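Local coordinates for protein catechol 1,2-dioxygenase (Acinetobacter sp., PDB 1DMH) that catalyses the iron(III)-dependent intradiol cleavage of catechol by O2 to cis,cis-muconate, working as a homodimer in aromatic hydrocarbon breakdown, at residues F14-V17 against L21-E24; M86-E91 against T101-E106; E154-H157 against F163-H166; R191-L196 against D278-F283; Y227-S230 against K236-T239. One frame throughout, in Å; residues are numbered along the deposited sequence.

Interaction 1 (F14-V17 against L21-E24); sequences FLRV and LEQE
R16 sends its side chain across those of L21 and E22, meeting each at about a right angle. The guanidinium is approached in two different ways. L21 lays its CD2 methyl over one face, displaced toward the rim, with CD2 3.5 Å from R16 NH1. E22 comes to the edge instead. Its OE1 receives a weak, long salt-bridge hydrogen bond from R16 NH2 at 3.5 Å, and OE2 lies at the guanidinium edge, in its plane, near NE. The carboxylate is turned 68° from that plane, so the two flat groups do not form a coplanar, bidentate pair. A bend at chi3 (65°) in R16 turns the guanidinium to present its face to the leucine, while E22 folds back at chi2 (-71°) to bring its carboxylate round to the arginine. The backbone here belongs to the C-terminal end of helix 9-18, one of the five N-terminal helices that build the zipper of the dimer. R16 O accepts L21 N at 3.1 Å, an i+5 to i bond, wider than the i+4 to i bond of the alpha helix, where the chain leaves the helix. One residue further along each segment, water 1 adds a second link, donating to V17 O and accepting from E22 N, each at 3.1 Å. L21 also touches H35 on helix 28-47, and S19 OG bonds to L15 O. F14 meets Y255 and H82 of the second subunit, both edge-to-face, and V17 packs on the same Y255 of that subunit.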
# COMPACT_ATOMS: atom_id res chain seq x y z
N PHE A 14 15.04 -17.83 -5.50
CA PHE A 14 15.03 -16.40 -5.28
C PHE A 14 13.89 -16.03 -4.31
O PHE A 14 14.08 -15.26 -3.38
CB PHE A 14 14.85 -15.66 -6.61
CG PHE A 14 14.93 -14.15 -6.48
CD1 PHE A 14 16.02 -13.55 -5.86
CD2 PHE A 14 13.92 -13.33 -7.01
CE1 PHE A 14 16.12 -12.16 -5.75
CE2 PHE A 14 14.01 -11.93 -6.91
CZ PHE A 14 15.11 -11.35 -6.28
N LEU A 15 12.70 -16.58 -4.53
CA LEU A 15 11.56 -16.31 -3.67
C LEU A 15 11.85 -16.71 -2.22
O LEU A 15 11.37 -16.06 -1.28
CB LEU A 15 10.32 -17.05 -4.18
CG LEU A 15 9.60 -16.44 -5.39
CD1 LEU A 15 8.64 -17.41 -6.03
CD2 LEU A 15 8.86 -15.18 -4.93
N ARG A 16 12.63 -17.77 -2.02
CA ARG A 16 12.92 -18.19 -0.66
C ARG A 16 13.91 -17.22 -0.03
O ARG A 16 13.79 -16.90 1.16
CB ARG A 16 13.47 -19.62 -0.64
CG ARG A 16 12.45 -20.69 -1.06
CD ARG A 16 13.07 -22.07 -0.92
NE ARG A 16 13.37 -22.35 0.49
CZ ARG A 16 12.45 -22.71 1.37
NH1 ARG A 16 11.19 -22.84 0.98
NH2 ARG A 16 12.77 -22.88 2.65
N VAL A 17 14.87 -16.76 -0.81
CA VAL A 17 15.85 -15.79 -0.31
C VAL A 17 15.19 -14.46 0.09
O VAL A 17 15.41 -13.94 1.18
CB VAL A 17 16.91 -15.51 -1.37
CG1 VAL A 17 17.84 -14.39 -0.91
CG2 VAL A 17 17.66 -16.78 -1.67
N LEU A 21 13.52 -16.92 4.24
CA LEU A 21 13.32 -18.28 4.66
C LEU A 21 14.62 -18.93 5.06
O LEU A 21 14.66 -19.76 5.97
CB LEU A 21 12.64 -19.06 3.53
CG LEU A 21 11.13 -19.32 3.63
CD1 LEU A 21 10.40 -18.17 4.28
CD2 LEU A 21 10.60 -19.63 2.25
N GLU A 22 15.71 -18.53 4.42
CA GLU A 22 17.02 -19.10 4.73
C GLU A 22 17.74 -18.26 5.84
O GLU A 22 18.87 -18.55 6.22
CB GLU A 22 17.87 -19.17 3.44
CG GLU A 22 17.12 -19.54 2.10
CD GLU A 22 16.63 -21.01 1.97
OE1 GLU A 22 15.94 -21.53 2.88
OE2 GLU A 22 16.93 -21.63 0.92
N GLN A 23 17.10 -17.21 6.35
CA GLN A 23 17.70 -16.39 7.40
C GLN A 23 17.36 -16.96 8.76
O GLN A 23 16.30 -17.55 8.95
CB GLN A 23 17.19 -14.95 7.34
CG GLN A 23 17.65 -14.19 6.11
CD GLN A 23 19.15 -14.04 6.06
OE1 GLN A 23 19.77 -13.45 6.96
NE2 GLN A 23 19.76 -14.57 5.01
N GLU A 24 18.24 -16.75 9.72
CA GLU A 24 18.02 -17.28 11.04
C GLU A 24 17.18 -16.38 11.93
O GLU A 24 16.44 -16.86 12.79
CB GLU A 24 19.35 -17.58 11.70
CG GLU A 24 19.20 -18.07 13.12
CD GLU A 24 20.51 -18.58 13.69
OE1 GLU A 24 21.52 -17.81 13.67
OE2 GLU A 24 20.53 -19.75 14.17
O HOH W 1 16.72 -15.91 3.13

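Interaction 2 (M86-E91 against T101-E106); sequences MRMDAE and TPRTIE
Helix residues M88 and D89 face an extended run of loop around R103, and the backbones stay well apart, the nearest CA atoms being those of D89 and R103 at 8.1 Å. The arginine bridges the gap. Its CG stands between the backbone N and the carbonyl carbon (chi1 57°), and a bend at chi3 lays the guanidinium against the helix. M88 covers one face with its CB, centred over the group and 3.5 Å from R103 CZ. M88 SD lies 3.8 Å from R103 NE, where the two side chains cross at a slant. D89 takes the edge: R103 NH1 donates to D89 OD1 at 2.7 Å in a salt bridge. The acceptor lies close to the guanidinium plane, but the donor meets OD1 on its anti side, somewhat out of the carboxylate plane, and the two planes are 46° apart. Water 2 grips the same oxygen, donating to D89 OD1 at 2.9 Å and accepting from R103 N at 2.9 Å, so that both ends of the arginine are tied to one carboxylate oxygen. D89 OD2 has its own salt bridge to R258, and R103 NH1 a second one to D92; this alternation of charges probably helps keep both carboxylates ionised. The contact fastens helix 80-94, in the N-terminal helical region, to the loop leading to strand 111-112. That loop lies along strand 237-243, with T104 backbone-bonded to T238, while the helix also meets the second subunit, where R87 NH1 bonds to I50 O of that subunit.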
# COMPACT_ATOMS: atom_id res chain seq x y z
N MET A 86 -17.69 -13.21 6.82
CA MET A 86 -18.23 -14.47 6.32
C MET A 86 -17.50 -15.63 6.99
O MET A 86 -18.11 -16.65 7.34
CB MET A 86 -18.08 -14.58 4.79
CG MET A 86 -18.92 -13.58 4.04
SD MET A 86 -18.64 -13.65 2.24
CE MET A 86 -19.49 -15.25 1.85
N ARG A 87 -16.19 -15.47 7.19
CA ARG A 87 -15.41 -16.51 7.83
C ARG A 87 -15.89 -16.66 9.27
O ARG A 87 -16.10 -17.79 9.76
CB ARG A 87 -13.94 -16.17 7.79
CG ARG A 87 -13.35 -16.18 6.39
CD ARG A 87 -11.91 -15.72 6.46
NE ARG A 87 -11.05 -16.74 7.06
CZ ARG A 87 -10.09 -16.50 7.95
NH1 ARG A 87 -9.84 -15.26 8.39
NH2 ARG A 87 -9.35 -17.51 8.39
N MET A 88 -16.09 -15.53 9.96
CA MET A 88 -16.57 -15.58 11.33
C MET A 88 -17.94 -16.26 11.43
O MET A 88 -18.18 -17.06 12.35
CB MET A 88 -16.62 -14.19 11.93
CG MET A 88 -15.25 -13.69 12.27
SD MET A 88 -15.27 -12.11 13.14
CE MET A 88 -15.12 -10.90 11.83
N ASP A 89 -18.83 -15.96 10.48
CA ASP A 89 -20.14 -16.60 10.47
C ASP A 89 -20.03 -18.11 10.27
O ASP A 89 -20.71 -18.90 10.94
CB ASP A 89 -21.04 -16.05 9.38
CG ASP A 89 -21.53 -14.66 9.68
OD1 ASP A 89 -21.52 -14.26 10.86
OD2 ASP A 89 -21.93 -13.98 8.73
N ALA A 90 -19.17 -18.51 9.34
CA ALA A 90 -18.96 -19.92 9.06
C ALA A 90 -18.46 -20.62 10.33
O ALA A 90 -18.93 -21.71 10.68
CB ALA A 90 -17.93 -20.09 7.93
N GLU A 91 -17.50 -20.00 11.01
CA GLU A 91 -16.93 -20.57 12.22
C GLU A 91 -17.99 -20.70 13.31
O GLU A 91 -18.05 -21.71 14.00
CB GLU A 91 -15.79 -19.71 12.70
CG GLU A 91 -14.95 -20.35 13.74
CD GLU A 91 -13.93 -19.38 14.30
OE1 GLU A 91 -14.34 -18.43 15.02
OE2 GLU A 91 -12.73 -19.56 14.02
N THR A 101 -28.54 -11.52 16.40
CA THR A 101 -28.33 -10.25 15.70
C THR A 101 -27.07 -10.48 14.86
O THR A 101 -26.00 -10.69 15.42
CB THR A 101 -28.10 -9.08 16.66
OG1 THR A 101 -29.28 -8.85 17.44
CG2 THR A 101 -27.75 -7.82 15.89
N PRO A 102 -27.18 -10.40 13.52
CA PRO A 102 -26.10 -10.60 12.55
C PRO A 102 -24.97 -9.61 12.74
O PRO A 102 -25.22 -8.44 12.98
CB PRO A 102 -26.79 -10.35 11.21
CG PRO A 102 -28.23 -10.65 11.49
CD PRO A 102 -28.40 -9.98 12.82
N ARG A 103 -23.73 -10.08 12.61
CA ARG A 103 -22.58 -9.19 12.71
C ARG A 103 -22.41 -8.54 11.35
O ARG A 103 -22.92 -9.04 10.35
CB ARG A 103 -21.29 -9.97 12.99
CG ARG A 103 -20.98 -11.05 11.94
CD ARG A 103 -19.52 -11.49 11.99
NE ARG A 103 -19.11 -11.95 13.32
CZ ARG A 103 -19.41 -13.13 13.84
NH1 ARG A 103 -20.13 -14.01 13.15
NH2 ARG A 103 -18.98 -13.45 15.06
N THR A 104 -21.73 -7.40 11.30
CA THR A 104 -21.37 -6.85 10.00
C THR A 104 -20.13 -5.99 10.22
O THR A 104 -19.66 -5.90 11.36
CB THR A 104 -22.53 -6.13 9.21
OG1 THR A 104 -22.10 -6.01 7.84
CG2 THR A 104 -22.85 -4.74 9.74
N ILE A 105 -19.60 -5.35 9.18
CA ILE A 105 -18.33 -4.66 9.37
C ILE A 105 -18.29 -3.45 10.28
O ILE A 105 -19.25 -2.70 10.43
CB ILE A 105 -17.64 -4.32 7.99
CG1 ILE A 105 -18.27 -3.07 7.34
CG2 ILE A 105 -17.74 -5.54 7.05
CD1 ILE A 105 -17.51 -2.59 6.10
N GLU A 106 -17.14 -3.30 10.92
CA GLU A 106 -16.91 -2.20 11.83
C GLU A 106 -16.70 -0.93 11.03
O GLU A 106 -17.19 0.13 11.41
CB GLU A 106 -15.67 -2.50 12.70
CG GLU A 106 -15.27 -1.37 13.63
CD GLU A 106 -14.03 -1.73 14.45
OE1 GLU A 106 -13.79 -2.93 14.70
OE2 GLU A 106 -13.30 -0.81 14.85
O HOH W 2 -23.81 -12.89 12.06

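Interaction 3 (E154-H157 against F163-H166); sequences EIWH and FYSH. With FE (Fe (III) ion), chain C; MCT (4-methylcatechol), chain D.
The rings of W156 and Y164 approach at their margins without stacking, planes 54° apart, with W156 CD1 3.7 Å from Y164 CE2. Another partner reaches the same corner of the tyrosine ring: the H157 backbone, whose C comes within 3.5 Å of Y164 CE2, obliquely. Beyond this contact, W156 stacks on H226 and meets Y110 edge-to-face. These contacts probably help place the phenol. Y164 CG lies beside the backbone N (chi1 -71°), sending the ring past H157 to the metal, and Y164 OH binds the iron at 1.9 Å. The bound 4-methylcatechol chelates the iron through O3 at 2.0 Å and O4 at 1.8 Å. Its O4 is thereby only 2.6 Å from Y164 OH, an approach of two atoms sharing one metal. H224 and H226 complete the protein ligands here; Y200, another iron ligand of this enzyme, is not bound to the metal in this complex, consistent with its displacement by substrate in intradiol dioxygenases. Water 3 ties the two backbones together, donating to H157 O at 2.9 Å and accepting from S165 N at 2.9 Å. H157 leaves the backbone on the side away from the tyrosine loop, and its NE2 bonds to T194 OG1. The loop carrying the tyrosine thus folds back beside strand 152-157, which runs between strands 179-183 and 220-230; W156 is backbone-bonded to H226 on the latter, so the strand bearing both histidine ligands lies next to it.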
# COMPACT_ATOMS: atom_id res chain seq x y z
N GLU A 154 -22.29 1.02 22.23
CA GLU A 154 -21.55 2.11 21.63
C GLU A 154 -22.11 2.41 20.24
O GLU A 154 -22.19 1.52 19.41
CB GLU A 154 -20.07 1.77 21.53
CG GLU A 154 -19.47 1.48 22.87
CD GLU A 154 -17.99 1.22 22.78
OE1 GLU A 154 -17.24 2.13 22.41
OE2 GLU A 154 -17.59 0.08 23.09
N ILE A 155 -22.48 3.66 20.01
CA ILE A 155 -23.07 4.10 18.76
C ILE A 155 -22.31 5.25 18.13
O ILE A 155 -21.88 6.18 18.83
CB ILE A 155 -24.52 4.55 19.00
CG1 ILE A 155 -25.27 3.46 19.77
CG2 ILE A 155 -25.22 4.86 17.67
CD1 ILE A 155 -26.73 3.74 19.95
N TRP A 156 -22.12 5.21 16.82
CA TRP A 156 -21.46 6.32 16.16
C TRP A 156 -22.04 6.37 14.76
O TRP A 156 -22.40 5.33 14.21
CB TRP A 156 -19.91 6.17 16.18
CG TRP A 156 -19.23 5.06 15.38
CD1 TRP A 156 -18.57 5.19 14.18
CD2 TRP A 156 -19.09 3.68 15.76
NE1 TRP A 156 -18.04 3.98 13.79
CE2 TRP A 156 -18.34 3.03 14.74
CE3 TRP A 156 -19.54 2.92 16.86
CZ2 TRP A 156 -18.03 1.67 14.79
CZ3 TRP A 156 -19.23 1.56 16.91
CH2 TRP A 156 -18.48 0.95 15.87
N HIS A 157 -22.17 7.57 14.21
CA HIS A 157 -22.75 7.72 12.87
C HIS A 157 -22.40 9.08 12.27
O HIS A 157 -21.83 9.93 12.94
CB HIS A 157 -24.26 7.52 12.93
CG HIS A 157 -25.00 8.60 13.68
ND1 HIS A 157 -25.36 9.80 13.10
CD2 HIS A 157 -25.47 8.64 14.96
CE1 HIS A 157 -26.01 10.54 13.99
NE2 HIS A 157 -26.09 9.85 15.13
N PHE A 163 -20.45 13.05 6.99
CA PHE A 163 -19.18 13.16 7.70
C PHE A 163 -19.29 12.78 9.18
O PHE A 163 -20.31 13.04 9.83
CB PHE A 163 -18.63 14.59 7.60
CG PHE A 163 -18.35 15.01 6.22
CD1 PHE A 163 -17.92 14.08 5.27
CD2 PHE A 163 -18.54 16.33 5.83
CE1 PHE A 163 -17.68 14.46 3.95
CE2 PHE A 163 -18.30 16.72 4.52
CZ PHE A 163 -17.87 15.77 3.57
N TYR A 164 -18.22 12.17 9.68
CA TYR A 164 -18.10 11.74 11.07
C TYR A 164 -17.18 12.69 11.82
O TYR A 164 -16.26 13.27 11.22
CB TYR A 164 -17.46 10.35 11.17
CG TYR A 164 -18.30 9.18 10.70
CD1 TYR A 164 -18.49 8.91 9.33
CD2 TYR A 164 -18.88 8.31 11.62
CE1 TYR A 164 -19.23 7.80 8.91
CE2 TYR A 164 -19.61 7.22 11.23
CZ TYR A 164 -19.79 6.97 9.89
OH TYR A 164 -20.55 5.89 9.55
N SER A 165 -17.41 12.83 13.12
CA SER A 165 -16.53 13.66 13.92
C SER A 165 -15.17 12.96 13.91
O SER A 165 -15.09 11.73 13.80
CB SER A 165 -17.08 13.82 15.36
OG SER A 165 -17.23 12.59 16.05
N HIS A 166 -14.10 13.77 13.99
CA HIS A 166 -12.72 13.30 13.97
C HIS A 166 -12.24 12.90 12.57
O HIS A 166 -11.07 12.62 12.37
CB HIS A 166 -12.55 12.15 14.97
CG HIS A 166 -12.88 12.55 16.38
ND1 HIS A 166 -12.08 13.38 17.13
CD2 HIS A 166 -13.98 12.32 17.13
CE1 HIS A 166 -12.67 13.65 18.28
NE2 HIS A 166 -13.83 13.03 18.30
FE FE C . -20.14 4.20 8.74
C1 MCT D . -16.75 2.57 5.36
C2 MCT D . -17.45 2.10 6.48
C3 MCT D . -18.27 3.02 7.18
O3 MCT D . -18.97 2.58 8.28
C4 MCT D . -18.40 4.34 6.78
O4 MCT D . -19.21 5.18 7.49
C5 MCT D . -17.72 4.81 5.69
C6 MCT D . -16.85 3.87 4.94
C MCT D . -15.84 1.59 4.58
O HOH W 3 -19.49 11.05 14.13
O HOH W 4 -17.63 3.78 8.31

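Interaction 4 (R191-L196 against D278-F283); sequences RVRTIL and DVEGPF
OE1 of E280 is gripped by both terminal nitrogens of R193: NH2 donates to it at 2.7 Å, and NH1 adds a weak bond to OE1 at 3.4 Å. The second carboxylate oxygen, E280 OE2, takes a straighter bond from R193 NH1 at 3.2 Å, with an N-H...O angle of 166°. Both oxygens use their syn lone pairs, and guanidinium and carboxylate are nearly coplanar, 13° apart. This is the end-on, bidentate form of the salt bridge, which fixes the rotation of both groups. R193 gets there fully stretched, CG trans to the backbone N (chi1 167°) and the chain extended to NE, while E280 bends at chi2 to turn its carboxylate onto it. V279 CG1 lies over one guanidinium face, 4.2 Å from R193 NH1. Water 5, at the edge and in plane, donates to D278 O at 2.9 Å; its approach to R193 NH1 is doubtfully short. R122 brings a like charge close to R193 NH2, which the glutamate probably helps offset. The bridge joins the surface-facing R193 of strand 189-195, in the dioxygenase beta-sheet, to the loop between helix 271-276 and strand 283-291. D278, with positive phi, is the C-prime residue of a Schellman motif, in which V279 N bonds to I274 O and D278 N to K275 O as the helix ends.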
# COMPACT_ATOMS: atom_id res chain seq x y z
N ARG A 191 -31.49 4.46 24.95
CA ARG A 191 -32.29 5.38 24.19
C ARG A 191 -31.42 6.57 23.90
O ARG A 191 -30.73 7.07 24.79
CB ARG A 191 -33.51 5.79 25.00
CG ARG A 191 -34.41 6.80 24.31
CD ARG A 191 -35.57 7.15 25.22
NE ARG A 191 -36.29 8.34 24.77
CZ ARG A 191 -37.39 8.33 24.01
NH1 ARG A 191 -37.91 7.16 23.62
NH2 ARG A 191 -37.96 9.49 23.66
N VAL A 192 -31.41 7.01 22.65
CA VAL A 192 -30.61 8.18 22.34
C VAL A 192 -31.38 9.12 21.48
O VAL A 192 -32.30 8.72 20.77
CB VAL A 192 -29.31 7.85 21.58
CG1 VAL A 192 -28.44 7.03 22.42
CG2 VAL A 192 -29.61 7.12 20.28
N ARG A 193 -31.03 10.39 21.60
CA ARG A 193 -31.61 11.41 20.75
C ARG A 193 -30.42 11.86 19.86
O ARG A 193 -29.36 12.22 20.38
CB ARG A 193 -32.16 12.58 21.56
CG ARG A 193 -32.46 13.77 20.67
CD ARG A 193 -33.10 14.95 21.37
NE ARG A 193 -33.11 16.06 20.44
CZ ARG A 193 -33.75 17.21 20.63
NH1 ARG A 193 -34.44 17.39 21.73
NH2 ARG A 193 -33.71 18.16 19.70
N THR A 194 -30.60 11.81 18.54
CA THR A 194 -29.53 12.23 17.65
C THR A 194 -30.20 12.75 16.36
O THR A 194 -31.32 13.28 16.42
CB THR A 194 -28.57 11.06 17.37
OG1 THR A 194 -27.46 11.53 16.61
CG2 THR A 194 -29.27 9.94 16.62
N ILE A 195 -29.52 12.66 15.21
CA ILE A 195 -30.15 13.07 13.95
C ILE A 195 -30.00 11.93 12.94
O ILE A 195 -29.14 11.06 13.10
CB ILE A 195 -29.51 14.36 13.34
CG1 ILE A 195 -28.02 14.12 13.08
CG2 ILE A 195 -29.72 15.56 14.25
CD1 ILE A 195 -27.36 15.25 12.32
N LEU A 196 -30.85 11.92 11.92
CA LEU A 196 -30.77 10.90 10.87
C LEU A 196 -29.53 11.13 10.04
O LEU A 196 -29.31 12.23 9.54
CB LEU A 196 -31.95 10.96 9.92
CG LEU A 196 -33.13 10.02 10.13
CD1 LEU A 196 -34.10 10.25 8.98
CD2 LEU A 196 -32.68 8.57 10.14
N ASP A 278 -40.87 14.81 24.17
CA ASP A 278 -40.34 16.13 24.43
C ASP A 278 -39.26 16.61 23.47
O ASP A 278 -38.12 16.83 23.84
CB ASP A 278 -39.90 16.28 25.90
CG ASP A 278 -39.04 15.12 26.39
OD1 ASP A 278 -39.51 13.96 26.34
OD2 ASP A 278 -37.89 15.37 26.85
N VAL A 279 -39.64 16.76 22.21
CA VAL A 279 -38.74 17.29 21.20
C VAL A 279 -39.40 18.59 20.76
O VAL A 279 -40.50 18.92 21.23
CB VAL A 279 -38.55 16.32 20.00
CG1 VAL A 279 -37.76 15.10 20.45
CG2 VAL A 279 -39.89 15.90 19.43
N GLU A 280 -38.75 19.32 19.86
CA GLU A 280 -39.26 20.63 19.43
C GLU A 280 -40.00 20.67 18.10
O GLU A 280 -40.32 21.76 17.61
CB GLU A 280 -38.09 21.62 19.37
CG GLU A 280 -37.21 21.70 20.65
CD GLU A 280 -36.34 20.44 20.91
OE1 GLU A 280 -35.58 20.04 19.98
OE2 GLU A 280 -36.40 19.87 22.03
N GLY A 281 -40.27 19.51 17.51
CA GLY A 281 -40.96 19.49 16.23
C GLY A 281 -40.98 18.08 15.69
O GLY A 281 -40.62 17.17 16.41
N PRO A 282 -41.41 17.86 14.44
CA PRO A 282 -41.44 16.52 13.85
C PRO A 282 -40.09 15.79 13.98
O PRO A 282 -39.03 16.42 13.90
CB PRO A 282 -41.87 16.79 12.40
CG PRO A 282 -41.40 18.23 12.17
CD PRO A 282 -41.90 18.84 13.45
N PHE A 283 -40.15 14.48 14.18
CA PHE A 283 -38.93 13.70 14.36
C PHE A 283 -39.13 12.30 13.81
O PHE A 283 -40.27 11.88 13.54
CB PHE A 283 -38.58 13.64 15.86
CG PHE A 283 -39.55 12.84 16.68
CD1 PHE A 283 -40.75 13.41 17.11
CD2 PHE A 283 -39.32 11.50 16.96
CE1 PHE A 283 -41.71 12.65 17.81
CE2 PHE A 283 -40.26 10.73 17.65
CZ PHE A 283 -41.46 11.31 18.08
O HOH W 5 -35.36 15.89 23.51

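Interaction 5 (Y227-S230 against K236-T239); sequences YFVS and KLTT
Strands 220-230 and 237-243 form an antiparallel beta-hairpin, and this contact is the part of it nearest the turn. Two hydrogen-bonded pairs carry the backbone. In one, V229 N donates to L237 O at 3.0 Å and L237 N to V229 O at 2.9 Å; in the other, Y227 N reaches T239 O at 3.0 Å and T239 N reaches Y227 O at 3.1 Å. The bonds of V229 and L237 lie in the carbonyl planes, whereas Y227 N sits above that of T239, 36° out of it. Between them F228 and T238 make the non-hydrogen-bonded pair, with F228 CA touching L237 O in a CA-H...O contact. The F228 ring is met on a face and at an edge. K236, stretched to its end after swinging CG to the far side from its backbone N (chi1 -174°), passes its CE over one face in a CH-pi contact and puts NZ 4.3 Å from the ring centroid, nearly on the normal: a cation-pi interaction. T238 OG1 lies in the ring plane at the edge, 3.1 Å from F228 CE1, the two side chains running side by side. On the opposite face of the sheet Y227, V229, L237 and T239 pack together, V229 CB against L237 CB, and all four touch L290 of strand 283-291. Y227 OH bonds to Y190 OH, and T239 OG1 to P102 O. Strand 152-157 flanks the hairpin beyond 220-230, with W156 beside F228, and strand 262-268 runs parallel to 237-243 on the other flank.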
# COMPACT_ATOMS: atom_id res chain seq x y z
N TYR A 227 -22.85 0.07 15.72
CA TYR A 227 -23.01 -0.40 17.09
C TYR A 227 -21.87 -1.32 17.52
O TYR A 227 -21.38 -2.14 16.73
CB TYR A 227 -24.26 -1.27 17.26
CG TYR A 227 -25.60 -0.59 17.28
CD1 TYR A 227 -26.24 -0.20 16.10
CD2 TYR A 227 -26.26 -0.39 18.50
CE1 TYR A 227 -27.51 0.37 16.13
CE2 TYR A 227 -27.53 0.18 18.55
CZ TYR A 227 -28.15 0.55 17.37
OH TYR A 227 -29.42 1.09 17.42
N PHE A 228 -21.48 -1.18 18.79
CA PHE A 228 -20.57 -2.08 19.49
C PHE A 228 -21.47 -2.36 20.71
O PHE A 228 -22.04 -1.43 21.29
CB PHE A 228 -19.31 -1.41 20.03
CG PHE A 228 -18.12 -1.54 19.14
CD1 PHE A 228 -17.99 -2.58 18.23
CD2 PHE A 228 -17.10 -0.62 19.25
CE1 PHE A 228 -16.84 -2.68 17.42
CE2 PHE A 228 -15.95 -0.71 18.45
CZ PHE A 228 -15.82 -1.74 17.53
N VAL A 229 -21.65 -3.62 21.07
CA VAL A 229 -22.40 -3.93 22.28
C VAL A 229 -21.54 -4.96 23.01
O VAL A 229 -21.15 -5.99 22.44
CB VAL A 229 -23.80 -4.54 22.00
CG1 VAL A 229 -24.56 -4.74 23.34
CG2 VAL A 229 -24.61 -3.61 21.09
N SER A 230 -21.21 -4.67 24.26
CA SER A 230 -20.45 -5.62 25.07
C SER A 230 -21.10 -5.77 26.46
O SER A 230 -21.79 -4.86 26.95
CB SER A 230 -18.98 -5.20 25.17
OG SER A 230 -18.82 -3.92 25.72
N LYS A 236 -18.31 -9.70 22.21
CA LYS A 236 -18.57 -8.33 21.78
C LYS A 236 -19.21 -8.37 20.39
O LYS A 236 -18.70 -9.02 19.46
CB LYS A 236 -17.27 -7.55 21.75
CG LYS A 236 -17.45 -6.10 21.48
CD LYS A 236 -16.07 -5.47 21.48
CE LYS A 236 -16.18 -3.97 21.38
NZ LYS A 236 -14.84 -3.35 21.66
N LEU A 237 -20.34 -7.68 20.26
CA LEU A 237 -21.09 -7.65 19.00
C LEU A 237 -20.71 -6.42 18.20
O LEU A 237 -20.68 -5.32 18.74
CB LEU A 237 -22.61 -7.58 19.27
CG LEU A 237 -23.71 -8.07 18.30
CD1 LEU A 237 -24.91 -7.21 18.53
CD2 LEU A 237 -23.26 -8.10 16.87
N THR A 238 -20.41 -6.60 16.92
CA THR A 238 -20.13 -5.48 16.04
C THR A 238 -21.19 -5.56 14.96
O THR A 238 -21.33 -6.60 14.31
CB THR A 238 -18.74 -5.58 15.36
OG1 THR A 238 -17.72 -5.50 16.36
CG2 THR A 238 -18.53 -4.45 14.31
N THR A 239 -21.96 -4.50 14.75
CA THR A 239 -22.98 -4.57 13.72
C THR A 239 -23.40 -3.15 13.34
O THR A 239 -22.77 -2.17 13.74
CB THR A 239 -24.22 -5.42 14.22
OG1 THR A 239 -25.08 -5.69 13.11
CG2 THR A 239 -25.02 -4.67 15.28

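How the interactions relate
Interaction 1 stands apart in the N-terminal helical region, its centre about 37 Å from that of interaction 2 and about 61 Å from that of interaction 4; interactions 1 and 2 both touch the second subunit. Interaction 2 joins helix 80-94 to the sheet, since its loop lies against the 236-239 strand of interaction 5, about 11 Å away between centres. Interactions 3, 4 and 5 each reach the mixed sheet: E154 N pairs with F228 O, and interactions 3 and 4 touch through H157 and strand 189-195. In sequence, interactions 1, 2 and 3 follow in series, then interaction 5 falls between the two segments of interaction 4. The chain thus leads from the dimer zipper to the sheet and adjoining loop that supply the iron ligands.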